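Local coordinates for protein predicted ATPase involved in replication control, Cdc46/Mcm family (Methanopyrus kandleri AV19, PDB 3F8T) that belongs to the MCM family of replicative helicases and probably binds ATP and single-stranded DNA, at residues L404-E409 and M465-D470; V233-E238 and L458-A463. The protein carries 2 engineered substitutions. All blocks are in the same frame, centred on the assembly; numbering follows the deposited sequence.

Interaction 1: L404-E409 and M465-D470; sequences LYAIRE and MRLSDD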
ATOM      1  N   LEU A 404       0.674  10.333   4.248  1.00 18.97           N
ATOM      2  CA  LEU A 404       1.742   9.340   4.139  1.00 20.14           C
ATOM      3  C   LEU A 404       2.639   9.362   5.367  1.00 20.35           C
ATOM      4  O   LEU A 404       3.044   8.298   5.906  1.00 20.01           O
ATOM      5  CB  LEU A 404       2.579   9.621   2.884  1.00 20.34           C
ATOM      6  CG  LEU A 404       1.997   9.178   1.540  1.00 22.59           C
ATOM      7  CD1 LEU A 404       2.876   9.685   0.409  1.00 24.45           C
ATOM      8  CD2 LEU A 404       1.883   7.658   1.464  1.00 21.07           C
ATOM      9  N   TYR A 405       2.990  10.577   5.766  1.00 20.40           N
ATOM     10  CA  TYR A 405       3.809  10.805   6.941  1.00 20.79           C
ATOM     11  C   TYR A 405       3.112  10.268   8.204  1.00 19.96           C
ATOM     12  O   TYR A 405       3.689   9.466   8.975  1.00 20.10           O
ATOM     13  CB  TYR A 405       4.112  12.300   7.060  1.00 21.12           C
ATOM     14  CG  TYR A 405       5.032  12.646   8.202  1.00 23.32           C
ATOM     15  CD1 TYR A 405       6.400  12.389   8.127  1.00 25.25           C
ATOM     16  CD2 TYR A 405       4.534  13.238   9.356  1.00 24.42           C
ATOM     17  CE1 TYR A 405       7.243  12.710   9.193  1.00 25.96           C
ATOM     18  CE2 TYR A 405       5.361  13.559  10.415  1.00 24.97           C
ATOM     19  CZ  TYR A 405       6.704  13.299  10.322  1.00 24.40           C
ATOM     20  OH  TYR A 405       7.512  13.616  11.376  1.00 27.64           O
ATOM     21  N   ALA A 406       1.866  10.685   8.398  1.00 19.71           N
ATOM     22  CA  ALA A 406       1.092  10.314   9.589  1.00 19.96           C
ATOM     23  C   ALA A 406       0.963   8.792   9.754  1.00 20.68           C
ATOM     24  O   ALA A 406       1.110   8.269  10.865  1.00 20.61           O
ATOM     25  CB  ALA A 406      -0.312  10.973   9.532  1.00 19.31           C
ATOM     26  N   ILE A 407       0.691   8.096   8.646  1.00 21.67           N
ATOM     27  CA  ILE A 407       0.516   6.626   8.645  1.00 22.23           C
ATOM     28  C   ILE A 407       1.794   5.921   9.070  1.00 22.84           C
ATOM     29  O   ILE A 407       1.757   4.972   9.868  1.00 22.57           O
ATOM     30  CB  ILE A 407       0.098   6.071   7.238  1.00 22.16           C
ATOM     31  CG1 ILE A 407      -1.311   6.523   6.853  1.00 22.89           C
ATOM     32  CG2 ILE A 407       0.175   4.483   7.194  1.00 22.99           C
ATOM     33  CD1 ILE A 407      -1.642   6.212   5.361  1.00 20.91           C
ATOM     34  N   ARG A 408       2.919   6.361   8.513  1.00 23.56           N
ATOM     35  CA  ARG A 408       4.204   5.709   8.768  1.00 24.93           C
ATOM     36  C   ARG A 408       4.681   6.025  10.189  1.00 24.16           C
ATOM     37  O   ARG A 408       5.255   5.169  10.869  1.00 23.35           O
ATOM     38  CB  ARG A 408       5.267   6.169   7.755  1.00 24.97           C
ATOM     39  CG  ARG A 408       6.630   5.426   7.915  1.00 27.00           C
ATOM     40  CD  ARG A 408       7.655   5.902   6.879  1.00 28.38           C
ATOM     41  NE  ARG A 408       7.826   7.352   6.972  1.00 35.05           N
ATOM     42  CZ  ARG A 408       8.765   7.967   7.688  1.00 37.31           C
ATOM     43  NH1 ARG A 408       9.676   7.260   8.363  1.00 39.48           N
ATOM     44  NH2 ARG A 408       8.800   9.294   7.717  1.00 35.92           N
ATOM     45  N   GLU A 409       4.433   7.253  10.633  1.00 23.18           N
ATOM     46  CA  GLU A 409       4.957   7.712  11.911  1.00 24.09           C
ATOM     47  C   GLU A 409       4.073   7.351  13.090  1.00 23.66           C
ATOM     48  O   GLU A 409       4.556   7.279  14.217  1.00 24.13           O
ATOM     49  CB  GLU A 409       5.209   9.223  11.916  1.00 24.19           C
ATOM     50  CG  GLU A 409       6.372   9.675  11.032  1.00 26.78           C
ATOM     51  CD  GLU A 409       7.669   8.921  11.326  1.00 29.45           C
ATOM     52  OE1 GLU A 409       8.053   8.791  12.503  1.00 29.89           O
ATOM     53  OE2 GLU A 409       8.294   8.447  10.369  1.00 31.60           O
ATOM     54  N   MET A 465      -4.383  11.550  12.624  1.00 21.32           N
ATOM     55  CA  MET A 465      -4.595  12.832  11.950  1.00 22.23           C
ATOM     56  C   MET A 465      -4.033  14.012  12.745  1.00 22.71           C
ATOM     57  O   MET A 465      -3.756  15.082  12.174  1.00 23.15           O
ATOM     58  CB  MET A 465      -6.092  13.031  11.738  1.00 22.79           C
ATOM     59  CG  MET A 465      -6.475  13.935  10.615  1.00 24.92           C
ATOM     60  SD  MET A 465      -8.281  13.877  10.490  1.00 23.43           S
ATOM     61  CE  MET A 465      -8.542  12.763   9.142  1.00 22.87           C
ATOM     62  N   ARG A 466      -3.889  13.820  14.057  1.00 22.23           N
ATOM     63  CA  ARG A 466      -3.303  14.821  14.954  1.00 22.78           C
ATOM     64  C   ARG A 466      -1.826  14.528  15.180  1.00 22.26           C
ATOM     65  O   ARG A 466      -1.191  15.150  16.051  1.00 22.13           O
ATOM     66  CB  ARG A 466      -3.998  14.785  16.325  1.00 23.23           C
ATOM     67  CG  ARG A 466      -5.436  15.241  16.376  1.00 24.27           C
ATOM     68  CD  ARG A 466      -5.919  15.376  17.830  1.00 24.48           C
ATOM     69  NE  ARG A 466      -5.908  14.098  18.553  1.00 25.43           N
ATOM     70  CZ  ARG A 466      -4.977  13.734  19.434  1.00 26.61           C
ATOM     71  NH1 ARG A 466      -3.977  14.555  19.735  1.00 25.49           N
ATOM     72  NH2 ARG A 466      -5.046  12.546  20.020  1.00 24.73           N
ATOM     73  N   LEU A 467      -1.291  13.581  14.408  1.00 21.60           N
ATOM     74  CA  LEU A 467       0.079  13.082  14.553  1.00 22.36           C
ATOM     75  C   LEU A 467       0.345  12.605  15.980  1.00 22.48           C
ATOM     76  O   LEU A 467       1.401  12.880  16.557  1.00 23.20           O
ATOM     77  CB  LEU A 467       1.109  14.156  14.126  1.00 21.34           C
ATOM     78  CG  LEU A 467       1.018  14.731  12.707  1.00 20.95           C
ATOM     79  CD1 LEU A 467       2.100  15.797  12.521  1.00 18.32           C
ATOM     80  CD2 LEU A 467       1.178  13.629  11.649  1.00 20.09           C
ATOM     81  N   SER A 468      -0.606  11.865  16.545  1.00 23.27           N
ATOM     82  CA  SER A 468      -0.466  11.408  17.911  1.00 23.22           C
ATOM     83  C   SER A 468      -0.495   9.883  18.068  1.00 24.05           C
ATOM     84  O   SER A 468      -1.139   9.162  17.289  1.00 23.48           O
ATOM     85  CB  SER A 468      -1.523  12.076  18.794  1.00 23.99           C
ATOM     86  OG  SER A 468      -1.547  11.473  20.069  1.00 24.16           O
ATOM     87  N   ASP A 469       0.210   9.402  19.091  1.00 24.08           N
ATOM     88  CA  ASP A 469       0.158   7.997  19.457  1.00 25.05           C
ATOM     89  C   ASP A 469      -0.823   7.723  20.596  1.00 24.93           C
ATOM     90  O   ASP A 469      -1.000   6.573  20.995  1.00 25.06           O
ATOM     91  CB  ASP A 469       1.546   7.487  19.824  1.00 24.81           C
ATOM     92  CG  ASP A 469       2.479   7.457  18.637  1.00 26.61           C
ATOM     93  OD1 ASP A 469       2.044   7.092  17.520  1.00 25.94           O
ATOM     94  OD2 ASP A 469       3.667   7.791  18.834  1.00 31.21           O
ATOM     95  N   ASP A 470      -1.438   8.779  21.111  1.00 25.12           N
ATOM     96  CA  ASP A 470      -2.405   8.671  22.191  1.00 25.62           C
ATOM     97  C   ASP A 470      -3.816   8.995  21.704  1.00 25.09           C
ATOM     98  O   ASP A 470      -4.098  10.112  21.261  1.00 24.99           O
ATOM     99  CB  ASP A 470      -2.003   9.586  23.349  1.00 26.14           C
ATOM    100  CG  ASP A 470      -0.646   9.223  23.930  1.00 28.13           C
ATOM    101  OD1 ASP A 470      -0.316   8.027  24.002  1.00 29.87           O
ATOM    102  OD2 ASP A 470       0.102  10.148  24.290  1.00 32.35           O
TER
HETATM  103  O   HOH W   1       5.348   7.329  16.765  1.00 28.15           O

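Interaction 2: V233-E238 and L458-A463; sequences VGKNSE and LAKAHA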
ATOM      1  N   VAL A 233      -3.464   1.262   7.453  1.00 28.29           N
ATOM      2  CA  VAL A 233      -2.245   0.713   8.074  1.00 30.60           C
ATOM      3  C   VAL A 233      -2.263  -0.809   7.984  1.00 32.17           C
ATOM      4  O   VAL A 233      -3.315  -1.398   7.758  1.00 32.34           O
ATOM      5  CB  VAL A 233      -2.050   1.188   9.551  1.00 30.34           C
ATOM      6  CG1 VAL A 233      -2.089   2.725   9.680  1.00 31.07           C
ATOM      7  CG2 VAL A 233      -3.069   0.586  10.447  1.00 31.06           C
ATOM      8  N   GLY A 234      -1.099  -1.437   8.162  1.00 34.26           N
ATOM      9  CA  GLY A 234      -0.953  -2.897   8.060  1.00 36.35           C
ATOM     10  C   GLY A 234      -1.709  -3.685   9.118  1.00 37.83           C
ATOM     11  O   GLY A 234      -2.314  -4.732   8.818  1.00 38.30           O
ATOM     12  N   LYS A 235      -1.683  -3.183  10.353  1.00 39.23           N
ATOM     13  CA  LYS A 235      -2.374  -3.810  11.489  1.00 40.95           C
ATOM     14  C   LYS A 235      -3.856  -4.055  11.171  1.00 40.96           C
ATOM     15  O   LYS A 235      -4.642  -3.123  10.989  1.00 41.51           O
ATOM     16  CB  LYS A 235      -2.190  -2.964  12.760  1.00 40.92           C
ATOM     17  CG  LYS A 235      -2.682  -3.605  14.063  1.00 42.55           C
ATOM     18  CD  LYS A 235      -2.325  -2.728  15.278  1.00 42.32           C
ATOM     19  CE  LYS A 235      -3.190  -3.047  16.509  1.00 45.00           C
ATOM     20  NZ  LYS A 235      -3.196  -1.910  17.497  1.00 44.52           N
ATOM     21  N   ASN A 236      -4.210  -5.333  11.117  1.00 41.35           N
ATOM     22  CA  ASN A 236      -5.462  -5.817  10.542  1.00 41.06           C
ATOM     23  C   ASN A 236      -6.730  -5.147  11.073  1.00 40.31           C
ATOM     24  O   ASN A 236      -7.607  -4.735  10.302  1.00 40.98           O
ATOM     25  CB  ASN A 236      -5.516  -7.352  10.703  1.00 41.90           C
ATOM     26  CG  ASN A 236      -6.934  -7.899  10.770  1.00 42.95           C
ATOM     27  OD1 ASN A 236      -7.746  -7.691   9.865  1.00 44.33           O
ATOM     28  ND2 ASN A 236      -7.230  -8.619  11.849  1.00 45.41           N
ATOM     29  N   SER A 237      -6.800  -5.017  12.389  1.00 38.76           N
ATOM     30  CA  SER A 237      -7.993  -4.538  13.071  1.00 36.96           C
ATOM     31  C   SER A 237      -8.200  -3.014  12.987  1.00 35.09           C
ATOM     32  O   SER A 237      -9.170  -2.514  13.548  1.00 35.62           O
ATOM     33  CB  SER A 237      -7.911  -4.964  14.539  1.00 37.22           C
ATOM     34  OG  SER A 237      -6.694  -4.491  15.106  1.00 37.99           O
ATOM     35  N   GLU A 238      -7.310  -2.298  12.286  1.00 32.49           N
ATOM     36  CA  GLU A 238      -7.278  -0.812  12.263  1.00 30.19           C
ATOM     37  C   GLU A 238      -8.058  -0.168  11.124  1.00 27.33           C
ATOM     38  O   GLU A 238      -8.510   0.980  11.240  1.00 26.18           O
ATOM     39  CB  GLU A 238      -5.842  -0.303  12.105  1.00 31.11           C
ATOM     40  CG  GLU A 238      -4.883  -0.774  13.156  1.00 34.50           C
ATOM     41  CD  GLU A 238      -5.171  -0.133  14.467  1.00 38.39           C
ATOM     42  OE1 GLU A 238      -4.799   1.043  14.620  1.00 38.98           O
ATOM     43  OE2 GLU A 238      -5.801  -0.796  15.325  1.00 41.24           O
ATOM     44  N   LEU A 458     -12.148   4.540  14.317  1.00 16.79           N
ATOM     45  CA  LEU A 458     -12.276   5.937  13.912  1.00 17.17           C
ATOM     46  C   LEU A 458     -11.507   6.868  14.837  1.00 17.11           C
ATOM     47  O   LEU A 458     -10.946   7.879  14.381  1.00 17.41           O
ATOM     48  CB  LEU A 458     -13.744   6.358  13.848  1.00 16.75           C
ATOM     49  CG  LEU A 458     -14.576   5.809  12.682  1.00 16.44           C
ATOM     50  CD1 LEU A 458     -16.062   5.782  13.078  1.00 17.89           C
ATOM     51  CD2 LEU A 458     -14.354   6.708  11.461  1.00 17.10           C
ATOM     52  N   ALA A 459     -11.523   6.563  16.137  1.00 16.74           N
ATOM     53  CA  ALA A 459     -10.770   7.377  17.110  1.00 17.58           C
ATOM     54  C   ALA A 459      -9.250   7.276  16.924  1.00 17.37           C
ATOM     55  O   ALA A 459      -8.542   8.282  17.044  1.00 17.38           O
ATOM     56  CB  ALA A 459     -11.165   7.015  18.535  1.00 17.46           C
ATOM     57  N   LYS A 460      -8.757   6.067  16.651  1.00 17.57           N
ATOM     58  CA  LYS A 460      -7.347   5.859  16.317  1.00 18.33           C
ATOM     59  C   LYS A 460      -6.983   6.650  15.045  1.00 18.03           C
ATOM     60  O   LYS A 460      -5.938   7.305  14.988  1.00 17.11           O
ATOM     61  CB  LYS A 460      -7.055   4.367  16.135  1.00 18.31           C
ATOM     62  CG  LYS A 460      -7.102   3.531  17.458  1.00 18.95           C
ATOM     63  CD  LYS A 460      -6.814   2.044  17.168  1.00 20.21           C
ATOM     64  CE  LYS A 460      -6.596   1.221  18.446  1.00 21.28           C
ATOM     65  NZ  LYS A 460      -6.638  -0.256  18.117  1.00 22.91           N
ATOM     66  N   ALA A 461      -7.844   6.582  14.026  1.00 17.49           N
ATOM     67  CA  ALA A 461      -7.620   7.349  12.799  1.00 17.17           C
ATOM     68  C   ALA A 461      -7.516   8.845  13.063  1.00 17.54           C
ATOM     69  O   ALA A 461      -6.620   9.524  12.522  1.00 18.24           O
ATOM     70  CB  ALA A 461      -8.708   7.050  11.759  1.00 17.47           C
ATOM     71  N   HIS A 462      -8.393   9.370  13.924  1.00 17.51           N
ATOM     72  CA  HIS A 462      -8.333  10.784  14.240  1.00 17.39           C
ATOM     73  C   HIS A 462      -7.047  11.123  15.022  1.00 17.88           C
ATOM     74  O   HIS A 462      -6.456  12.187  14.826  1.00 16.99           O
ATOM     75  CB  HIS A 462      -9.577  11.277  14.974  1.00 17.26           C
ATOM     76  CG  HIS A 462      -9.576  12.759  15.186  1.00 18.57           C
ATOM     77  ND1 HIS A 462      -9.720  13.657  14.148  1.00 19.97           N
ATOM     78  CD2 HIS A 462      -9.383  13.501  16.300  1.00 17.95           C
ATOM     79  CE1 HIS A 462      -9.648  14.891  14.619  1.00 18.12           C
ATOM     80  NE2 HIS A 462      -9.440  14.824  15.921  1.00 21.93           N
ATOM     81  N   ALA A 463      -6.603  10.217  15.895  1.00 18.00           N
ATOM     82  CA  ALA A 463      -5.338  10.444  16.611  1.00 18.92           C
ATOM     83  C   ALA A 463      -4.163  10.482  15.617  1.00 19.00           C
ATOM     84  O   ALA A 463      -3.270  11.329  15.734  1.00 19.80           O
ATOM     85  CB  ALA A 463      -5.125   9.388  17.708  1.00 18.65           C
TER
HETATM   86  O   HOH W   2      -8.786  -1.294  16.553  1.00 38.15           O

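Interaction 1: L404-E409 and M465-D470
Leu467 reaches helix 396-409 with one methyl: its CD2 lies 3.7 Å from CB of Ala406 and 4.1 Å from CD2 of Tyr405. The second approach comes at the edge of the phenol ring, near its plane, and the two side chains run at about a right angle to each other. Tyr405 can offer this edge because its CG stands anti to the backbone N (chi1 -176°), which swings the ring beside the backbone carbonyl. One face of the ring is taken up from within its own helix, where Glu409 CG sits 3.6 Å above the plane, toward the rim. Helix 190-201 adds Leu193 against Tyr405 and Ala200 against Leu467.

The polar link is a single water. It donates to Glu409 O, 2.7 Å away, and to OD2 of Asp469, also at 2.7 Å, and thereby joins the last helical carbonyl to the loop carboxylate. The other oxygen of Asp469, OD1, is hydrogen-bonded to ND1 of His410, just past the helix.

Within the loop, Ser468 OG accepts from the backbone N of Asp470 at 2.9 Å, an ST turn. Leu467 itself has positive phi (54°) and is the C-prime residue of a Schellman motif ending helix 449-465; here, in the AAA-lid region, the apolar side chain of that capping residue packs against a neighbouring helix.

Interaction 2: V233-E238 and L458-A463
Glu238 and Lys460 mark the closest backbone approach, with their CA atoms 7.8 Å apart, so the loop 233-238 and the helical segment 458-463 are bridged by side chains across a gap too wide for main-chain bonding. The loop turns back on itself, Glu238 N donating to Lys235 O, a turn that lets the ammonium group of Lys235 come near the carboxylate of Glu238.

Lys460 spans most of the distance. Its CB is directed at the loop and its chain is extended beyond CG, carrying NZ to 3.0 Å from Glu238 OE2 in a hydrogen-bonded salt bridge that uses the syn lone pair of the carboxylate. Glu238 comes across it at about a right angle, its chain bent at chi2 (-71°), which also lays the carboxylate beside the lysine methylenes: OE1 is 3.4 Å from CD of Lys460. A longer salt bridge, 3.6 Å from Lys235 NZ to the same Glu238 OE2, brings the two ammonium groups near each other. Lys460 NZ also donates to a water, 2.9 Å away, that in turn donates to Ser237 O. On the helix side, Arg464 forms a salt bridge with Glu238 OE1.

With an alanine at Glu238, Lys460 and Arg464 would probably lose the anion they share, and the ammonium groups of Lys235 and Lys460 would be left close together without the carboxylate that now bridges them.

One carboxylate therefore serves three basic side chains, consistent with a firmly ionised glutamate at this join between the P-loop and AAA-lid regions.

Overall arrangement
Followed from the N terminus, the chain first passes through 233-238, the loop between helix 219-229 and strand 242-245. It completes the parallel sheet before reaching 404-409 on helix 396-409. Helix 449-465 then supplies 458-463, closing interaction 2 over 219 intervening residues, and its end leads into 465-470, closing interaction 1 over a much shorter span of 55. The two closures cross, since their segments alternate. Their centres lie 10 Å apart, and they meet directly: Ile407 CG2 packs on Val233 CG1 at 3.8 Å. Helix 449-465 and its capped end are thus tied both to the P-loop region and to an earlier helix of the lid.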